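PDB 1FVI: chlorella virus DNA ligase-adenylate, which is a DNA ligase caught as its covalent adenylate, and probably uses ATP and a divalent metal to seal nicks in duplex DNA. Local coordinates for residues A[15-20]-A[145-150]; A[67-72]-A[78-83]. The protein carries 1 engineered substitution. One frame throughout, in Å; residues are numbered along the deposited sequence.

In the fold
Both contacts belong to the adenylation domain, but to different sheets of it. Contact 1 packs the loop before strand 21-25 against helix 144-156, beside the sheet that contains that strand; contact 2 packs helix 74-82 against the end of strand 63-68, in the other sheet. Their centres are 31 Å apart, on opposite sides of the chain's centre, their nearest atoms about 14 Å. AMP, carried covalently by Lys-26, is about equally far from both: about 12 Å from the side chain of Leu-147 and about 11 Å from that of Ile-67. Ile-67 also lies about 8 Å, side chain to side chain, from Ile-27 of the AMP site. The chain runs through contact 2 between the two halves of contact 1.

Contact 1. Residues A[15-20]-A[145-150]; sequences EDVQFP and TELLQY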
loop_
_atom_site.group_PDB
_atom_site.type_symbol
_atom_site.label_atom_id
_atom_site.label_comp_id
_atom_site.label_asym_id
_atom_site.label_seq_id
_atom_site.Cartn_x
_atom_site.Cartn_y
_atom_site.Cartn_z
ATOM N N GLU A 15 -3.679 7.948 19.505
ATOM C CA GLU A 15 -4.479 9.034 20.039
ATOM C C GLU A 15 -3.885 10.407 19.681
ATOM O O GLU A 15 -4.527 11.438 19.895
ATOM C CB GLU A 15 -4.688 8.870 21.538
ATOM C CG GLU A 15 -5.342 7.541 21.901
ATOM C CD GLU A 15 -6.088 7.568 23.235
ATOM O OE1 GLU A 15 -6.098 8.621 23.919
ATOM O OE2 GLU A 15 -6.684 6.525 23.592
ATOM N N ASP A 16 -2.697 10.400 19.068
ATOM C CA ASP A 16 -2.028 11.635 18.645
ATOM C C ASP A 16 -2.573 12.190 17.331
ATOM O O ASP A 16 -2.371 13.368 17.028
ATOM C CB ASP A 16 -0.517 11.415 18.462
ATOM C CG ASP A 16 0.272 11.503 19.773
ATOM O OD1 ASP A 16 -0.153 12.217 20.708
ATOM O OD2 ASP A 16 1.348 10.875 19.852
ATOM N N VAL A 17 -3.273 11.350 16.566
ATOM C CA VAL A 17 -3.804 11.737 15.254
ATOM C C VAL A 17 -4.857 12.823 15.306
ATOM O O VAL A 17 -5.813 12.717 16.056
ATOM C CB VAL A 17 -4.381 10.518 14.496
ATOM C CG1 VAL A 17 -4.996 10.939 13.175
ATOM C CG2 VAL A 17 -3.287 9.508 14.216
ATOM N N GLN A 18 -4.637 13.897 14.552
ATOM C CA GLN A 18 -5.598 14.996 14.467
ATOM C C GLN A 18 -6.619 14.413 13.504
ATOM O O GLN A 18 -6.352 14.254 12.305
ATOM C CB GLN A 18 -4.896 16.233 13.933
ATOM C CG GLN A 18 -3.777 16.705 14.867
ATOM C CD GLN A 18 -4.283 17.026 16.279
ATOM O OE1 GLN A 18 -3.662 16.649 17.273
ATOM N NE2 GLN A 18 -5.419 17.719 16.367
ATOM N N PHE A 19 -7.818 14.162 14.020
ATOM C CA PHE A 19 -8.792 13.434 13.241
ATOM C C PHE A 19 -9.333 13.652 11.882
ATOM O O PHE A 19 -9.440 12.668 11.140
ATOM C CB PHE A 19 -9.734 12.634 14.083
ATOM C CG PHE A 19 -9.258 11.268 14.210
ATOM C CD1 PHE A 19 -8.756 10.803 15.411
ATOM C CD2 PHE A 19 -9.098 10.501 13.048
ATOM C CE1 PHE A 19 -8.081 9.597 15.453
ATOM C CE2 PHE A 19 -8.437 9.312 13.076
ATOM C CZ PHE A 19 -7.919 8.853 14.279
ATOM N N PRO A 20 -9.879 14.823 11.583
ATOM C CA PRO A 20 -10.295 14.781 10.181
ATOM C C PRO A 20 -8.930 14.691 9.448
ATOM O O PRO A 20 -8.173 15.661 9.439
ATOM C CB PRO A 20 -10.976 16.132 10.003
ATOM C CG PRO A 20 -11.611 16.338 11.356
ATOM C CD PRO A 20 -10.523 15.920 12.321
ATOM N N THR A 145 -11.478 4.283 15.406
ATOM C CA THR A 145 -12.067 3.042 14.923
ATOM C C THR A 145 -11.905 2.976 13.414
ATOM O O THR A 145 -11.524 1.939 12.868
ATOM C CB THR A 145 -13.555 2.997 15.254
ATOM O OG1 THR A 145 -13.735 3.395 16.617
ATOM C CG2 THR A 145 -14.118 1.593 15.045
ATOM N N GLU A 146 -12.178 4.096 12.751
ATOM C CA GLU A 146 -12.029 4.176 11.305
ATOM C C GLU A 146 -10.577 3.998 10.858
ATOM O O GLU A 146 -10.315 3.356 9.831
ATOM C CB GLU A 146 -12.612 5.479 10.775
ATOM C CG GLU A 146 -14.139 5.436 10.623
ATOM C CD GLU A 146 -14.715 6.669 9.941
ATOM O OE1 GLU A 146 -13.946 7.485 9.405
ATOM O OE2 GLU A 146 -15.947 6.833 9.950
ATOM N N LEU A 147 -9.640 4.538 11.640
ATOM C CA LEU A 147 -8.206 4.417 11.347
ATOM C C LEU A 147 -7.753 2.948 11.405
ATOM O O LEU A 147 -7.100 2.450 10.488
ATOM C CB LEU A 147 -7.374 5.247 12.340
ATOM C CG LEU A 147 -6.343 6.240 11.779
ATOM C CD1 LEU A 147 -5.280 6.541 12.824
ATOM C CD2 LEU A 147 -5.697 5.703 10.532
ATOM N N LEU A 148 -8.078 2.266 12.501
ATOM C CA LEU A 148 -7.736 0.851 12.655
ATOM C C LEU A 148 -8.402 -0.049 11.591
ATOM O O LEU A 148 -7.761 -0.956 11.053
ATOM C CB LEU A 148 -8.117 0.395 14.058
ATOM C CG LEU A 148 -7.224 1.097 15.074
ATOM C CD1 LEU A 148 -7.779 0.923 16.454
ATOM C CD2 LEU A 148 -5.811 0.563 14.960
ATOM N N GLN A 149 -9.681 0.197 11.295
ATOM C CA GLN A 149 -10.381 -0.585 10.280
ATOM C C GLN A 149 -9.650 -0.385 8.962
ATOM O O GLN A 149 -9.510 -1.323 8.170
ATOM C CB GLN A 149 -11.838 -0.144 10.143
ATOM C CG GLN A 149 -12.656 -0.303 11.423
ATOM C CD GLN A 149 -14.115 0.122 11.273
ATOM O OE1 GLN A 149 -15.007 -0.721 11.206
ATOM N NE2 GLN A 149 -14.364 1.428 11.244
ATOM N N TYR A 150 -9.146 0.834 8.757
ATOM C CA TYR A 150 -8.409 1.162 7.545
ATOM C C TYR A 150 -7.087 0.378 7.433
ATOM O O TYR A 150 -6.740 -0.113 6.343
ATOM C CB TYR A 150 -8.167 2.677 7.462
ATOM C CG TYR A 150 -7.529 3.075 6.162
ATOM C CD1 TYR A 150 -8.237 2.954 4.959
ATOM C CD2 TYR A 150 -6.202 3.508 6.112
ATOM C CE1 TYR A 150 -7.641 3.243 3.748
ATOM C CE2 TYR A 150 -5.592 3.803 4.890
ATOM C CZ TYR A 150 -6.321 3.659 3.718
ATOM O OH TYR A 150 -5.741 3.855 2.499
#
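The helical bond from Tyr-150 N to Glu-146 O (3.0 Å) spans Leu-147, whose side chain leaves the helix to meet Val-17 and Phe-19. In the adenylation domain of this ATP-dependent ligase, the contact joins helix 144-156 to the loop leading into strand 21-25, and it is entirely apolar. Leu-147 CD1, roughly anti to CA (chi2 -158°), is carried outward from the helix to the loop. That methyl meets Val-17 CG2 tip to tip, with 3.8 Å between Leu-147 CD1 and Val-17 CG2. Leu-147 CD1 also lies 3.8 Å from Phe-19 CZ, approaching the ring obliquely. Behind it, Leu-147 CG sits at the ring's edge and in its plane, 3.9 Å from Phe-19 CE2. Around this group, Ile-141 of strand 139-141 touches both Phe-19 and Leu-147, while Val-162 and Ile-164 of strand 162-165, on the far side of strand 21-25 in the same sheet, touch Leu-147 and Val-17 respectively. Val-17 divides its methyls between two partners: CG2 faces the leucine, whereas CG1, anti to the backbone N (chi1 177°), lies over one face of the Phe-19 ring near its rim, 3.7 Å above the plane.

Contact 2. Residues A[67-72]-A[78-83]; sequences ISIEGA and TSAVMT
Ala-80 and Val-81, neighbours on helix 74-82, take the side chains of Ile-69 and Ile-67 respectively, with no hydrogen bond between the two segments. The helix comes in through Thr-78, which points away from the strand; its carbonyl O receives Met-82 N at 2.8 Å, a bond that spans both contact residues. At Ala-80 the contact is a single methyl pair, CB lying 3.6 Å from Ile-69 CD1. Ile-69 reaches it with a long branch: CG1 stands beside the backbone N (chi1 -56°) and CD1 is fully extended beyond it (chi2 179°). The backbone O of Ala-80 accepts a hydrogen bond from Asn-48 ND2. The pairing belongs to a strand-turn-helix unit, in which strand 63-68 ends just before Ile-69 and the chain turns back into helix 74-82. Within the turn Ala-72 N bonds to Ile-69 O at 3.1 Å, and Ile-69 N is hydrogen-bonded to Thr-77 OG1 of the helix. The alternation of the strand carries on into Ile-69: Ile-67 and Ile-69 point toward the helix, Ser-68 away from it. At Val-81 both methyls are engaged by Ile-67, the two side chains crossing at a slant. Val-81 CG2 lies 3.7 Å from Ile-67 CG2, and Val-81 CG1, anti to its own backbone N (chi1 -178°), lies 3.9 Å from Ile-67 CD1. Helix 49-58 adds Met-51 against Val-81 and Leu-55 against Ile-67. Beyond Val-81, the side chain of Met-82 rests on Ile-30 of strand 30-34, as Val-81 itself does.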
loop_
_atom_site.group_PDB
_atom_site.type_symbol
_atom_site.label_atom_id
_atom_site.label_comp_id
_atom_site.label_asym_id
_atom_site.label_seq_id
_atom_site.Cartn_x
_atom_site.Cartn_y
_atom_site.Cartn_z
ATOM N N ILE A 67 7.095 3.176 -7.181
ATOM C CA ILE A 67 7.163 2.185 -8.249
ATOM C C ILE A 67 7.156 0.823 -7.547
ATOM O O ILE A 67 7.749 0.664 -6.475
ATOM C CB ILE A 67 8.480 2.310 -9.078
ATOM C CG1 ILE A 67 8.662 3.751 -9.585
ATOM C CG2 ILE A 67 8.490 1.297 -10.246
ATOM C CD1 ILE A 67 10.043 4.028 -10.184
ATOM N N SER A 68 6.467 -0.141 -8.145
ATOM C CA SER A 68 6.402 -1.480 -7.600
ATOM C C SER A 68 5.867 -2.456 -8.617
ATOM O O SER A 68 5.045 -2.093 -9.448
ATOM C CB SER A 68 5.505 -1.517 -6.365
ATOM O OG SER A 68 4.210 -1.073 -6.693
ATOM N N ILE A 69 6.387 -3.680 -8.573
ATOM C CA ILE A 69 5.931 -4.765 -9.442
ATOM C C ILE A 69 4.906 -5.496 -8.568
ATOM O O ILE A 69 5.262 -6.163 -7.589
ATOM C CB ILE A 69 7.088 -5.702 -9.825
ATOM C CG1 ILE A 69 8.209 -4.896 -10.483
ATOM C CG2 ILE A 69 6.590 -6.765 -10.774
ATOM C CD1 ILE A 69 9.411 -5.710 -10.889
ATOM N N GLU A 70 3.637 -5.322 -8.918
ATOM C CA GLU A 70 2.498 -5.871 -8.181
ATOM C C GLU A 70 2.607 -7.094 -7.271
ATOM O O GLU A 70 2.558 -6.953 -6.045
ATOM C CB GLU A 70 1.287 -6.012 -9.102
ATOM C CG GLU A 70 0.808 -4.690 -9.708
ATOM C CD GLU A 70 0.307 -3.674 -8.687
ATOM O OE1 GLU A 70 0.951 -3.486 -7.633
ATOM O OE2 GLU A 70 -0.730 -3.035 -8.966
ATOM N N GLY A 71 2.709 -8.288 -7.847
ATOM C CA GLY A 71 2.777 -9.474 -7.010
ATOM C C GLY A 71 4.168 -10.013 -6.773
ATOM O O GLY A 71 4.320 -11.178 -6.441
ATOM N N ALA A 72 5.184 -9.176 -6.947
ATOM C CA ALA A 72 6.565 -9.594 -6.744
ATOM C C ALA A 72 7.062 -9.174 -5.368
ATOM O O ALA A 72 6.390 -8.418 -4.650
ATOM C CB ALA A 72 7.457 -8.989 -7.822
ATOM N N THR A 78 13.103 -3.896 -6.307
ATOM C CA THR A 78 14.327 -3.129 -6.110
ATOM C C THR A 78 15.356 -3.293 -7.224
ATOM O O THR A 78 15.935 -2.314 -7.677
ATOM C CB THR A 78 14.996 -3.489 -4.775
ATOM O OG1 THR A 78 14.098 -3.203 -3.696
ATOM C CG2 THR A 78 16.278 -2.694 -4.597
ATOM N N SER A 79 15.568 -4.528 -7.665
ATOM C CA SER A 79 16.538 -4.814 -8.710
ATOM C C SER A 79 16.043 -4.423 -10.092
ATOM O O SER A 79 16.840 -4.095 -10.964
ATOM C CB SER A 79 16.930 -6.290 -8.693
ATOM O OG SER A 79 15.777 -7.114 -8.678
ATOM N N ALA A 80 14.736 -4.470 -10.311
ATOM C CA ALA A 80 14.194 -4.086 -11.614
ATOM C C ALA A 80 14.295 -2.563 -11.806
ATOM O O ALA A 80 14.716 -2.084 -12.856
ATOM C CB ALA A 80 12.744 -4.545 -11.733
ATOM N N VAL A 81 13.943 -1.819 -10.762
ATOM C CA VAL A 81 13.975 -0.355 -10.775
ATOM C C VAL A 81 15.392 0.206 -10.647
ATOM O O VAL A 81 15.793 1.117 -11.378
ATOM C CB VAL A 81 13.166 0.243 -9.577
ATOM C CG1 VAL A 81 13.166 1.768 -9.644
ATOM C CG2 VAL A 81 11.743 -0.291 -9.556
ATOM N N MET A 82 16.142 -0.361 -9.713
ATOM C CA MET A 82 17.476 0.118 -9.417
ATOM C C MET A 82 18.630 -0.412 -10.239
ATOM O O MET A 82 19.767 0.020 -10.051
ATOM C CB MET A 82 17.751 -0.018 -7.912
ATOM C CG MET A 82 16.709 0.704 -7.036
ATOM S SD MET A 82 16.412 2.410 -7.618
ATOM C CE MET A 82 17.882 3.279 -6.903
ATOM N N THR A 83 18.362 -1.345 -11.139
ATOM C CA THR A 83 19.435 -1.854 -11.985
ATOM C C THR A 83 19.316 -1.138 -13.323
ATOM O O THR A 83 18.215 -0.991 -13.858
ATOM C CB THR A 83 19.368 -3.387 -12.170
ATOM O OG1 THR A 83 19.490 -4.020 -10.889
ATOM C CG2 THR A 83 20.508 -3.876 -13.074
#